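Local coordinates for SPCC18.06c protein (Schizosaccharomyces pombe, PDB 2P51) that acts as the catalytic 3'-exoribonuclease of the CCR4-NOT complex, shortening poly(A) tails of mRNA with the help of divalent metal ions, at residues T29-E34 against W106-T111; I85-L90 against K135-V140; E190-I195 against N267-L272; Q221-D226 against A246-E251. One frame throughout, in Å; residues are numbered along the deposited sequence.

Interaction 1: T29-E34 against W106-T111; sequences TNLQQE and WQFNFT
Leu31 and Glu34 on the first turn of helix 31-41 meet Phe108 and Trp106 of strand 105-109. Asn30, at the N-cap position, makes no capping bond with its side chain. Its OD1 instead accepts from the backbone N of Trp27, and its ND2 gives to the backbone O of Asp25, so it ties the helix start to the chain before it. Leu31 comes next. Its CD1 lies at the edge of the Phe108 ring, near the ring plane, with 4.1 Å from Leu31 CD1 to Phe108 CE1. The two side chains cross at about a right angle. Here a helix packs on one face of the mixed sheet of the DEDD nuclease fold, and Phe147 and Leu150 of helix 144-152 close in beside Phe108 and Leu31. One turn on from Asn30, the backbone N of Glu34 bonds to Asn30 O. The Glu34 chain bends at CG (chi2 -61°), which turns the carboxylate to the indole edge. Trp106 NE1 gives its hydrogen to Glu34 OE1 at 2.8 Å, with an N-H...O angle of 149°. The acceptor lies in the ring plane and uses its anti lone pair, facing away from OE2. Carboxylate and indole planes are 44° apart. Glu34 OE2 forms a salt bridge with Arg24 NH2.

Interaction 2: I85-L90 against K135-V140; sequences IIQIGL and KKHQEV
His137 reaches from helix 134-140 to the start of strand 87-93 and meets Ile86 and Gln87 with one edge of its imidazole. The ring carbon CE1 leads. It lies 3.3 Å from Ile86 O, which sits at the ring edge, in the ring plane. Ile86 places CG2, its branch anti to the backbone N, against His137 CE1 at 3.8 Å, and the two side chains cross at about a right angle. Gln87 adds its CG, 4.1 Å from His137 CE1 and also near the ring plane. The polar end of Gln87 is engaged elsewhere: OE1 accepts from the backbone N of Ala238, and NE2 gives to Asn109 and Gln237. His137 ND1 is hydrogen-bonded to the backbone O of Phe110, which fixes the turn of the ring, and Trp27 meets the imidazole edge-to-face. With an alanine here, Phe110 O would probably lose its imidazole partner and a gap would open beside Ile86 CG2. Both Ile86 and Gln87 pair with Glu53 on strand 47-53, where Glu53 binds the catalytic metal. The contact thus sets a helix against a classic beta bulge, bordering the metal site of a DEDD nuclease.

Interaction 3: E190-I195 against N267-L272; sequences EEFYKI and NQLYGL
The C-terminal end of the modelled chain, a loop following helix 238-257, is held here against helix 189-199 of the nuclease domain. Tyr193 and Phe192 on the helix meet Asn267 and Leu269 on the loop. Tyr193 OH donates to the backbone carbonyl of Asn267, with 2.7 Å from Tyr193 OH to Asn267 O. The carbonyl oxygen lies at the ring edge, in the ring plane. The C=O...donor angle at Asn267 O is 138°. The hydroxyl is tilted 27° from the carbonyl plane. With its CG anti to the backbone N (chi1 -175°), the tyrosine carries its hydroxyl out to the loop. Asn267 CB also packs on Tyr193 OH, at 3.4 Å. A water donates to Tyr193 OH at 3.1 Å and accepts from Asn267 ND2 at 3.0 Å. The Asn267 amide is held further by the residues near strand 203-205: OD1 accepts from the backbone N of Asn203 and ND2 gives to Pro201 O. Beside this polar patch, Leu269 CD1 meets the edge of the Phe192 ring, 4.3 Å from Phe192 CE2. Tyr73 packs on the same ring. From Leu269 to Leu272 the loop makes a type II beta turn, with Gly271 at positive phi. A phenylalanine in place of Tyr193 would probably leave Asn267 O without this donor and the bridging water with one anchor fewer. The tyrosine hydroxyl both gives and accepts a hydrogen bond, so it ties the helix to loop backbone directly and to the Asn267 amide through water.

Interaction 4: Q221-D226 against A246-E251; sequences QDIADD and ARIFFE
Ile248, on helix 238-257, packs into helix 220-226 through Ile223 and Ala224. This is a helix-helix contact of the DEDD nuclease fold. The second helix also carries Asp241, a ligand of the catalytic metal, but the contact itself is apolar. At the start of segment 246-251, Ala246 faces the sheet instead, against Ser49 of strand 47-53. Ile248 then supplies the whole meeting surface on its side. Its two branches divide the work. CG2, anti to the backbone N, touches the matching branch of Ile223, with 3.7 Å from Ile248 CG2 to Ile223 CG2. The two isoleucine side chains cross at about a right angle. The other branch of Ile248, CG1 and CD1, lies over Ala224 and meets its backbone as well as its methyl. The small side chain lets the backbones come close: Ile248 CA and Ala224 CA are 6.4 Å apart. Ile206 of helix 206-213 also touches Ile248, and Met210 of the same helix touches Ile223. The terminal methyl of Ile248, CD1, ends 4.1 Å from Ala224 CB and 4.0 Å from Ala224 N.

Interactions 1 and 2 share one sheet. Their strands, 105-109 and 87-93, are antiparallel neighbours joined by backbone bonds, and the two centres are 8 Å apart. Their segments alternate along the chain, so the N-terminal part is interlaced there. Interactions 3 and 4 come later in the chain. The helices of interaction 4 fall between the two segments of interaction 3, yet their centres are 24 Å apart and the two contacts do not touch. Interaction 3 lies across the chain's centre from interactions 1 and 2, some 28 and 26 Å away. Together the four contacts fasten helices and the C-terminal loop around the sheet and metal site of a single nuclease domain.

Interaction 1: T29-E34 against W106-T111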
# COMPACT_ATOMS: atom_id res chain seq x y z
N THR A 29 -11.63 -12.97 11.21
CA THR A 29 -12.38 -14.23 11.07
C THR A 29 -12.12 -14.98 9.76
O THR A 29 -12.36 -16.18 9.69
CB THR A 29 -13.90 -13.97 11.21
OG1 THR A 29 -14.26 -12.88 10.35
CG2 THR A 29 -14.28 -13.53 12.61
N ASN A 30 -11.61 -14.27 8.74
CA ASN A 30 -11.37 -14.96 7.47
C ASN A 30 -9.94 -14.67 6.96
O ASN A 30 -9.65 -14.97 5.80
CB ASN A 30 -12.44 -14.61 6.44
CG ASN A 30 -12.40 -13.14 6.08
OD1 ASN A 30 -11.87 -12.30 6.82
ND2 ASN A 30 -12.97 -12.81 4.92
N LEU A 31 -9.10 -14.20 7.85
CA LEU A 31 -7.69 -13.93 7.47
C LEU A 31 -7.00 -15.11 6.84
O LEU A 31 -6.37 -15.01 5.76
CB LEU A 31 -6.90 -13.47 8.71
CG LEU A 31 -5.39 -13.27 8.46
CD1 LEU A 31 -5.13 -12.16 7.45
CD2 LEU A 31 -4.72 -13.00 9.80
N GLN A 32 -7.12 -16.25 7.51
CA GLN A 32 -6.34 -17.39 6.99
C GLN A 32 -6.85 -17.86 5.63
O GLN A 32 -6.10 -18.19 4.70
CB GLN A 32 -6.35 -18.53 8.02
CG GLN A 32 -5.52 -19.70 7.56
CD GLN A 32 -4.04 -19.58 7.89
OE1 GLN A 32 -3.26 -19.08 7.07
NE2 GLN A 32 -3.67 -20.07 9.07
N GLN A 33 -8.17 -17.92 5.48
CA GLN A 33 -8.78 -18.35 4.21
C GLN A 33 -8.38 -17.44 3.05
O GLN A 33 -8.05 -17.82 1.93
CB GLN A 33 -10.31 -18.35 4.43
CG GLN A 33 -11.19 -18.72 3.29
CD GLN A 33 -12.68 -18.71 3.62
OE1 GLN A 33 -13.34 -17.66 3.75
NE2 GLN A 33 -13.22 -19.92 3.76
N GLU A 34 -8.42 -16.13 3.35
CA GLU A 34 -8.14 -15.20 2.27
C GLU A 34 -6.66 -15.24 1.92
O GLU A 34 -6.30 -15.16 0.74
CB GLU A 34 -8.63 -13.79 2.65
CG GLU A 34 -10.16 -13.74 2.75
CD GLU A 34 -10.85 -14.09 1.44
OE1 GLU A 34 -10.38 -13.74 0.30
OE2 GLU A 34 -11.91 -14.76 1.54
N TRP A 106 -7.99 -7.25 -2.61
CA TRP A 106 -8.30 -7.61 -1.24
C TRP A 106 -8.11 -6.38 -0.36
O TRP A 106 -7.17 -5.60 -0.57
CB TRP A 106 -7.33 -8.69 -0.71
CG TRP A 106 -7.70 -10.07 -1.16
CD1 TRP A 106 -8.44 -10.98 -0.43
CD2 TRP A 106 -7.38 -10.73 -2.40
NE1 TRP A 106 -8.59 -12.15 -1.15
CE2 TRP A 106 -7.96 -12.03 -2.34
CE3 TRP A 106 -6.67 -10.36 -3.55
CZ2 TRP A 106 -7.84 -12.95 -3.38
CZ3 TRP A 106 -6.53 -11.26 -4.59
CH2 TRP A 106 -7.12 -12.54 -4.50
N GLN A 107 -8.99 -6.28 0.63
CA GLN A 107 -8.89 -5.21 1.59
C GLN A 107 -8.80 -5.82 2.98
O GLN A 107 -9.78 -6.36 3.49
CB GLN A 107 -10.13 -4.33 1.45
CG GLN A 107 -10.22 -3.17 2.43
CD GLN A 107 -11.20 -2.13 1.86
OE1 GLN A 107 -10.71 -1.21 1.18
NE2 GLN A 107 -12.48 -2.28 2.15
N PHE A 108 -7.64 -5.70 3.62
CA PHE A 108 -7.38 -6.21 4.95
C PHE A 108 -7.73 -5.13 5.97
O PHE A 108 -7.18 -4.02 5.85
CB PHE A 108 -5.90 -6.58 5.09
CG PHE A 108 -5.54 -7.76 4.20
CD1 PHE A 108 -5.57 -9.05 4.72
CD2 PHE A 108 -5.21 -7.58 2.88
CE1 PHE A 108 -5.26 -10.12 3.89
CE2 PHE A 108 -4.91 -8.67 2.05
CZ PHE A 108 -4.95 -9.95 2.53
N ASN A 109 -8.62 -5.42 6.90
CA ASN A 109 -9.09 -4.42 7.87
C ASN A 109 -8.52 -4.68 9.25
O ASN A 109 -8.75 -5.80 9.77
CB ASN A 109 -10.63 -4.50 7.88
CG ASN A 109 -11.20 -4.13 6.51
OD1 ASN A 109 -11.03 -2.99 6.04
ND2 ASN A 109 -11.84 -5.11 5.88
N PHE A 110 -7.78 -3.73 9.82
CA PHE A 110 -7.00 -3.99 11.03
C PHE A 110 -7.65 -3.41 12.28
O PHE A 110 -8.43 -2.46 12.26
CB PHE A 110 -5.59 -3.39 10.86
CG PHE A 110 -4.83 -4.22 9.83
CD1 PHE A 110 -4.16 -5.37 10.21
CD2 PHE A 110 -4.84 -3.88 8.49
CE1 PHE A 110 -3.46 -6.13 9.28
CE2 PHE A 110 -4.13 -4.61 7.55
CZ PHE A 110 -3.46 -5.77 7.96
N THR A 111 -7.27 -4.02 13.40
CA THR A 111 -7.83 -3.64 14.71
C THR A 111 -7.54 -2.17 15.03
O THR A 111 -6.45 -1.64 14.79
CB THR A 111 -7.24 -4.56 15.78
OG1 THR A 111 -7.97 -4.35 17.00
CG2 THR A 111 -5.77 -4.22 16.04

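Interaction 2: I85-L90 against K135-V140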
# COMPACT_ATOMS: atom_id res chain seq x y z
N ILE A 85 -1.95 1.08 11.89
CA ILE A 85 -2.54 0.82 10.57
C ILE A 85 -4.03 0.50 10.65
O ILE A 85 -4.44 -0.13 11.62
CB ILE A 85 -1.77 -0.34 9.90
CG1 ILE A 85 -2.09 -0.51 8.42
CG2 ILE A 85 -1.99 -1.68 10.63
CD1 ILE A 85 -1.79 0.62 7.52
N ILE A 86 -4.76 0.95 9.62
CA ILE A 86 -6.22 0.71 9.59
C ILE A 86 -6.59 -0.22 8.44
O ILE A 86 -7.45 -1.11 8.64
CB ILE A 86 -6.99 2.06 9.57
CG1 ILE A 86 -6.81 2.81 10.90
CG2 ILE A 86 -8.47 1.86 9.27
CD1 ILE A 86 -7.28 4.27 10.89
N GLN A 87 -6.00 -0.08 7.27
CA GLN A 87 -6.31 -0.99 6.20
C GLN A 87 -5.07 -1.21 5.31
O GLN A 87 -4.28 -0.28 5.16
CB GLN A 87 -7.36 -0.52 5.18
CG GLN A 87 -8.79 -0.51 5.60
CD GLN A 87 -9.73 -0.02 4.52
OE1 GLN A 87 -9.36 0.92 3.76
NE2 GLN A 87 -10.92 -0.56 4.45
N ILE A 88 -4.95 -2.38 4.73
CA ILE A 88 -3.99 -2.61 3.65
C ILE A 88 -4.75 -3.15 2.45
O ILE A 88 -5.55 -4.08 2.64
CB ILE A 88 -2.87 -3.62 4.00
CG1 ILE A 88 -1.99 -3.10 5.14
CG2 ILE A 88 -2.05 -3.98 2.77
CD1 ILE A 88 -0.96 -4.05 5.70
N GLY A 89 -4.50 -2.63 1.28
CA GLY A 89 -5.12 -3.12 0.03
C GLY A 89 -4.09 -3.81 -0.84
O GLY A 89 -3.00 -3.23 -1.02
N LEU A 90 -4.40 -5.03 -1.28
CA LEU A 90 -3.52 -5.75 -2.18
C LEU A 90 -4.32 -6.18 -3.43
O LEU A 90 -5.25 -6.96 -3.30
CB LEU A 90 -2.92 -6.99 -1.52
CG LEU A 90 -2.10 -6.83 -0.25
CD1 LEU A 90 -1.63 -8.19 0.27
CD2 LEU A 90 -0.92 -5.89 -0.48
N LYS A 135 -16.48 0.56 14.23
CA LYS A 135 -16.89 -0.35 15.27
C LYS A 135 -16.46 -1.78 14.92
O LYS A 135 -16.01 -2.57 15.72
CB LYS A 135 -18.41 -0.30 15.47
CG LYS A 135 -18.90 -1.24 16.57
CD LYS A 135 -20.38 -1.19 16.82
CE LYS A 135 -21.08 0.15 17.10
NZ LYS A 135 -22.18 0.26 16.11
N LYS A 136 -16.58 -2.13 13.64
CA LYS A 136 -16.20 -3.46 13.19
C LYS A 136 -14.69 -3.64 13.26
O LYS A 136 -14.26 -4.76 13.61
CB LYS A 136 -16.71 -3.74 11.78
CG LYS A 136 -16.78 -5.24 11.52
CD LYS A 136 -17.57 -5.53 10.25
CE LYS A 136 -17.43 -6.99 9.82
NZ LYS A 136 -18.22 -7.29 8.58
N HIS A 137 -13.91 -2.60 12.98
CA HIS A 137 -12.47 -2.75 13.15
C HIS A 137 -12.15 -3.01 14.63
O HIS A 137 -11.16 -3.71 14.93
CB HIS A 137 -11.71 -1.51 12.70
CG HIS A 137 -11.62 -1.33 11.20
ND1 HIS A 137 -10.43 -1.45 10.49
CD2 HIS A 137 -12.58 -1.02 10.29
CE1 HIS A 137 -10.66 -1.23 9.20
NE2 HIS A 137 -11.96 -0.97 9.06
N GLN A 138 -12.97 -2.46 15.54
CA GLN A 138 -12.64 -2.66 16.95
C GLN A 138 -12.97 -4.10 17.33
O GLN A 138 -12.28 -4.76 18.10
CB GLN A 138 -13.38 -1.65 17.83
CG GLN A 138 -12.90 -1.80 19.28
CD GLN A 138 -13.59 -0.81 20.19
OE1 GLN A 138 -13.78 0.35 19.81
NE2 GLN A 138 -13.98 -1.22 21.40
N GLU A 139 -14.06 -4.60 16.75
CA GLU A 139 -14.52 -5.94 17.10
C GLU A 139 -13.77 -7.07 16.40
O GLU A 139 -13.40 -8.01 17.13
CB GLU A 139 -16.02 -6.13 16.76
CG GLU A 139 -16.95 -5.40 17.68
CD GLU A 139 -16.78 -5.80 19.14
OE1 GLU A 139 -16.92 -7.01 19.44
OE2 GLU A 139 -16.51 -4.86 19.94
N VAL A 140 -13.59 -6.99 15.07
CA VAL A 140 -12.99 -8.16 14.39
C VAL A 140 -11.87 -7.70 13.47
O VAL A 140 -11.52 -8.34 12.49
CB VAL A 140 -14.01 -8.98 13.61
CG1 VAL A 140 -14.95 -9.74 14.56
CG2 VAL A 140 -14.85 -8.13 12.69

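Interaction 3: E190-I195 against N267-L272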
# COMPACT_ATOMS: atom_id res chain seq x y z
N GLU A 190 18.67 5.35 4.96
CA GLU A 190 19.54 4.37 4.29
C GLU A 190 19.27 2.95 4.81
O GLU A 190 19.20 2.02 3.99
CB GLU A 190 21.02 4.74 4.51
CG GLU A 190 21.44 6.09 4.02
CD GLU A 190 20.95 7.26 4.85
OE1 GLU A 190 20.68 7.17 6.08
OE2 GLU A 190 20.76 8.36 4.25
N GLU A 191 19.09 2.79 6.10
CA GLU A 191 18.82 1.49 6.71
C GLU A 191 17.40 1.01 6.38
O GLU A 191 17.15 -0.17 6.13
CB GLU A 191 18.97 1.49 8.24
CG GLU A 191 18.91 0.10 8.88
CD GLU A 191 19.14 0.02 10.38
OE1 GLU A 191 19.71 0.95 11.01
OE2 GLU A 191 18.75 -0.99 11.01
N PHE A 192 16.44 1.94 6.41
CA PHE A 192 15.08 1.58 6.04
C PHE A 192 15.07 1.05 4.62
O PHE A 192 14.47 -0.00 4.37
CB PHE A 192 14.23 2.83 6.17
CG PHE A 192 12.85 2.74 5.57
CD1 PHE A 192 11.85 2.14 6.35
CD2 PHE A 192 12.54 3.23 4.32
CE1 PHE A 192 10.56 2.04 5.85
CE2 PHE A 192 11.26 3.09 3.83
CZ PHE A 192 10.25 2.50 4.57
N TYR A 193 15.72 1.79 3.70
CA TYR A 193 15.73 1.42 2.30
C TYR A 193 16.36 0.05 2.11
O TYR A 193 15.88 -0.78 1.32
CB TYR A 193 16.52 2.49 1.54
CG TYR A 193 16.49 2.25 0.04
CD1 TYR A 193 15.34 2.52 -0.72
CD2 TYR A 193 17.62 1.75 -0.58
CE1 TYR A 193 15.33 2.30 -2.08
CE2 TYR A 193 17.60 1.52 -1.94
CZ TYR A 193 16.47 1.78 -2.68
OH TYR A 193 16.49 1.56 -4.04
N LYS A 194 17.46 -0.22 2.79
CA LYS A 194 18.13 -1.51 2.63
C LYS A 194 17.24 -2.67 3.00
O LYS A 194 17.13 -3.70 2.32
CB LYS A 194 19.36 -1.51 3.54
CG LYS A 194 20.13 -2.79 3.62
CD LYS A 194 21.52 -2.35 4.17
CE LYS A 194 21.60 -0.84 3.87
NZ LYS A 194 21.99 -0.57 2.46
N ILE A 195 16.56 -2.54 4.15
CA ILE A 195 15.71 -3.65 4.60
C ILE A 195 14.48 -3.71 3.73
O ILE A 195 14.01 -4.79 3.37
CB ILE A 195 15.34 -3.35 6.07
CG1 ILE A 195 16.59 -3.41 6.96
CG2 ILE A 195 14.22 -4.24 6.54
CD1 ILE A 195 16.44 -3.06 8.41
N ASN A 267 12.76 0.39 -7.59
CA ASN A 267 13.01 0.63 -6.17
C ASN A 267 13.29 2.10 -5.89
O ASN A 267 14.08 2.40 -4.98
CB ASN A 267 14.14 -0.27 -5.65
CG ASN A 267 13.80 -1.74 -5.89
OD1 ASN A 267 12.72 -2.13 -6.33
ND2 ASN A 267 14.76 -2.59 -5.63
N GLN A 268 12.68 3.02 -6.60
CA GLN A 268 12.87 4.43 -6.25
C GLN A 268 11.58 4.93 -5.59
O GLN A 268 10.53 4.91 -6.24
CB GLN A 268 13.18 5.31 -7.46
CG GLN A 268 14.38 4.84 -8.31
CD GLN A 268 15.62 4.84 -7.47
OE1 GLN A 268 15.91 5.85 -6.85
NE2 GLN A 268 16.36 3.71 -7.40
N LEU A 269 11.65 5.40 -4.35
CA LEU A 269 10.43 5.85 -3.69
C LEU A 269 10.27 7.35 -3.84
O LEU A 269 11.26 8.08 -3.68
CB LEU A 269 10.47 5.49 -2.20
CG LEU A 269 10.65 4.02 -1.83
CD1 LEU A 269 10.39 3.88 -0.34
CD2 LEU A 269 9.69 3.18 -2.65
N TYR A 270 9.08 7.85 -4.16
CA TYR A 270 8.92 9.29 -4.30
C TYR A 270 9.25 10.03 -3.02
O TYR A 270 8.82 9.70 -1.94
CB TYR A 270 7.47 9.60 -4.69
CG TYR A 270 7.28 11.10 -4.89
CD1 TYR A 270 7.86 11.70 -6.00
CD2 TYR A 270 6.55 11.85 -3.97
CE1 TYR A 270 7.69 13.07 -6.17
CE2 TYR A 270 6.37 13.20 -4.15
CZ TYR A 270 6.96 13.80 -5.24
OH TYR A 270 6.79 15.15 -5.44
N GLY A 271 9.99 11.12 -3.05
CA GLY A 271 10.18 12.04 -1.95
C GLY A 271 11.18 11.59 -0.91
O GLY A 271 11.35 12.23 0.12
N LEU A 272 11.88 10.48 -1.14
CA LEU A 272 12.77 9.88 -0.17
C LEU A 272 14.16 9.55 -0.73
O LEU A 272 14.10 9.12 -1.93
CB LEU A 272 12.10 8.60 0.36
CG LEU A 272 10.92 8.88 1.32
CD1 LEU A 272 10.17 7.62 1.66
CD2 LEU A 272 11.45 9.58 2.58
O HOH W 1 17.34 -1.23 -5.03

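Interaction 4: Q221-D226 against A246-E251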
# COMPACT_ATOMS: atom_id res chain seq x y z
N GLN A 221 -5.97 9.79 -8.22
CA GLN A 221 -7.29 9.89 -8.85
C GLN A 221 -7.28 10.80 -10.08
O GLN A 221 -7.98 10.52 -11.07
CB GLN A 221 -8.30 10.34 -7.80
CG GLN A 221 -9.71 10.40 -8.37
CD GLN A 221 -10.25 9.03 -8.73
OE1 GLN A 221 -10.17 8.14 -7.87
NE2 GLN A 221 -10.74 8.83 -9.94
N ASP A 222 -6.51 11.91 -10.01
CA ASP A 222 -6.46 12.80 -11.15
C ASP A 222 -5.81 12.09 -12.34
O ASP A 222 -6.23 12.32 -13.48
CB ASP A 222 -5.67 14.07 -10.83
CG ASP A 222 -6.37 14.94 -9.82
OD1 ASP A 222 -7.61 14.92 -9.74
OD2 ASP A 222 -5.71 15.68 -9.07
N ILE A 223 -4.78 11.25 -12.15
CA ILE A 223 -4.25 10.50 -13.26
C ILE A 223 -5.28 9.54 -13.84
O ILE A 223 -5.45 9.47 -15.07
CB ILE A 223 -3.03 9.67 -12.83
CG1 ILE A 223 -1.85 10.55 -12.46
CG2 ILE A 223 -2.64 8.70 -13.94
CD1 ILE A 223 -0.80 9.85 -11.62
N ALA A 224 -5.96 8.81 -12.96
CA ALA A 224 -6.98 7.93 -13.48
C ALA A 224 -8.01 8.74 -14.25
O ALA A 224 -8.39 8.27 -15.32
CB ALA A 224 -7.73 7.20 -12.37
N ASP A 225 -8.43 9.90 -13.76
CA ASP A 225 -9.47 10.56 -14.55
C ASP A 225 -8.94 10.94 -15.92
O ASP A 225 -9.57 10.83 -16.99
CB ASP A 225 -10.00 11.77 -13.80
CG ASP A 225 -10.70 11.42 -12.49
OD1 ASP A 225 -11.12 10.26 -12.39
OD2 ASP A 225 -10.85 12.25 -11.57
N ASP A 226 -7.70 11.43 -15.92
CA ASP A 226 -7.02 11.87 -17.14
C ASP A 226 -6.92 10.76 -18.17
O ASP A 226 -7.17 10.92 -19.35
CB ASP A 226 -5.61 12.35 -16.80
CG ASP A 226 -5.11 13.46 -17.67
OD1 ASP A 226 -5.91 14.20 -18.30
OD2 ASP A 226 -3.88 13.61 -17.72
N ALA A 246 -3.04 -0.38 -9.60
CA ALA A 246 -2.66 -1.41 -10.61
C ALA A 246 -3.05 -0.96 -12.00
O ALA A 246 -2.28 -1.05 -12.99
CB ALA A 246 -3.36 -2.72 -10.29
N ARG A 247 -4.30 -0.49 -12.13
CA ARG A 247 -4.76 -0.15 -13.49
C ARG A 247 -3.97 1.02 -14.05
O ARG A 247 -3.63 1.00 -15.26
CB ARG A 247 -6.28 0.15 -13.47
CG ARG A 247 -7.02 -1.07 -12.97
CD ARG A 247 -8.51 -0.86 -12.94
NE ARG A 247 -9.09 -2.21 -13.06
CZ ARG A 247 -10.41 -2.37 -13.08
NH1 ARG A 247 -11.15 -1.27 -12.98
NH2 ARG A 247 -10.83 -3.62 -13.19
N ILE A 248 -3.66 2.04 -13.27
CA ILE A 248 -2.82 3.14 -13.77
C ILE A 248 -1.42 2.64 -14.18
O ILE A 248 -0.86 3.09 -15.20
CB ILE A 248 -2.77 4.28 -12.74
CG1 ILE A 248 -4.10 5.04 -12.60
CG2 ILE A 248 -1.65 5.26 -13.07
CD1 ILE A 248 -4.07 5.77 -11.24
N PHE A 249 -0.88 1.73 -13.37
CA PHE A 249 0.47 1.24 -13.70
C PHE A 249 0.49 0.64 -15.10
O PHE A 249 1.37 0.97 -15.91
CB PHE A 249 0.97 0.20 -12.68
CG PHE A 249 2.30 -0.44 -13.11
CD1 PHE A 249 3.48 0.27 -13.00
CD2 PHE A 249 2.31 -1.73 -13.64
CE1 PHE A 249 4.68 -0.31 -13.39
CE2 PHE A 249 3.51 -2.31 -14.03
CZ PHE A 249 4.69 -1.60 -13.92
N PHE A 250 -0.47 -0.25 -15.42
CA PHE A 250 -0.38 -0.93 -16.72
C PHE A 250 -0.62 0.08 -17.85
O PHE A 250 -0.02 -0.02 -18.94
CB PHE A 250 -1.32 -2.12 -16.78
CG PHE A 250 -0.74 -3.25 -15.91
CD1 PHE A 250 0.29 -4.02 -16.41
CD2 PHE A 250 -1.22 -3.48 -14.62
CE1 PHE A 250 0.85 -5.04 -15.64
CE2 PHE A 250 -0.69 -4.51 -13.86
CZ PHE A 250 0.33 -5.28 -14.37
N GLU A 251 -1.49 1.07 -17.57
CA GLU A 251 -1.76 2.04 -18.66
C GLU A 251 -0.53 2.92 -18.88
O GLU A 251 -0.22 3.21 -20.05
CB GLU A 251 -2.99 2.90 -18.31
CG GLU A 251 -3.42 3.82 -19.44
CD GLU A 251 -3.82 3.14 -20.73
OE1 GLU A 251 -4.11 1.92 -20.66
OE2 GLU A 251 -3.84 3.82 -21.80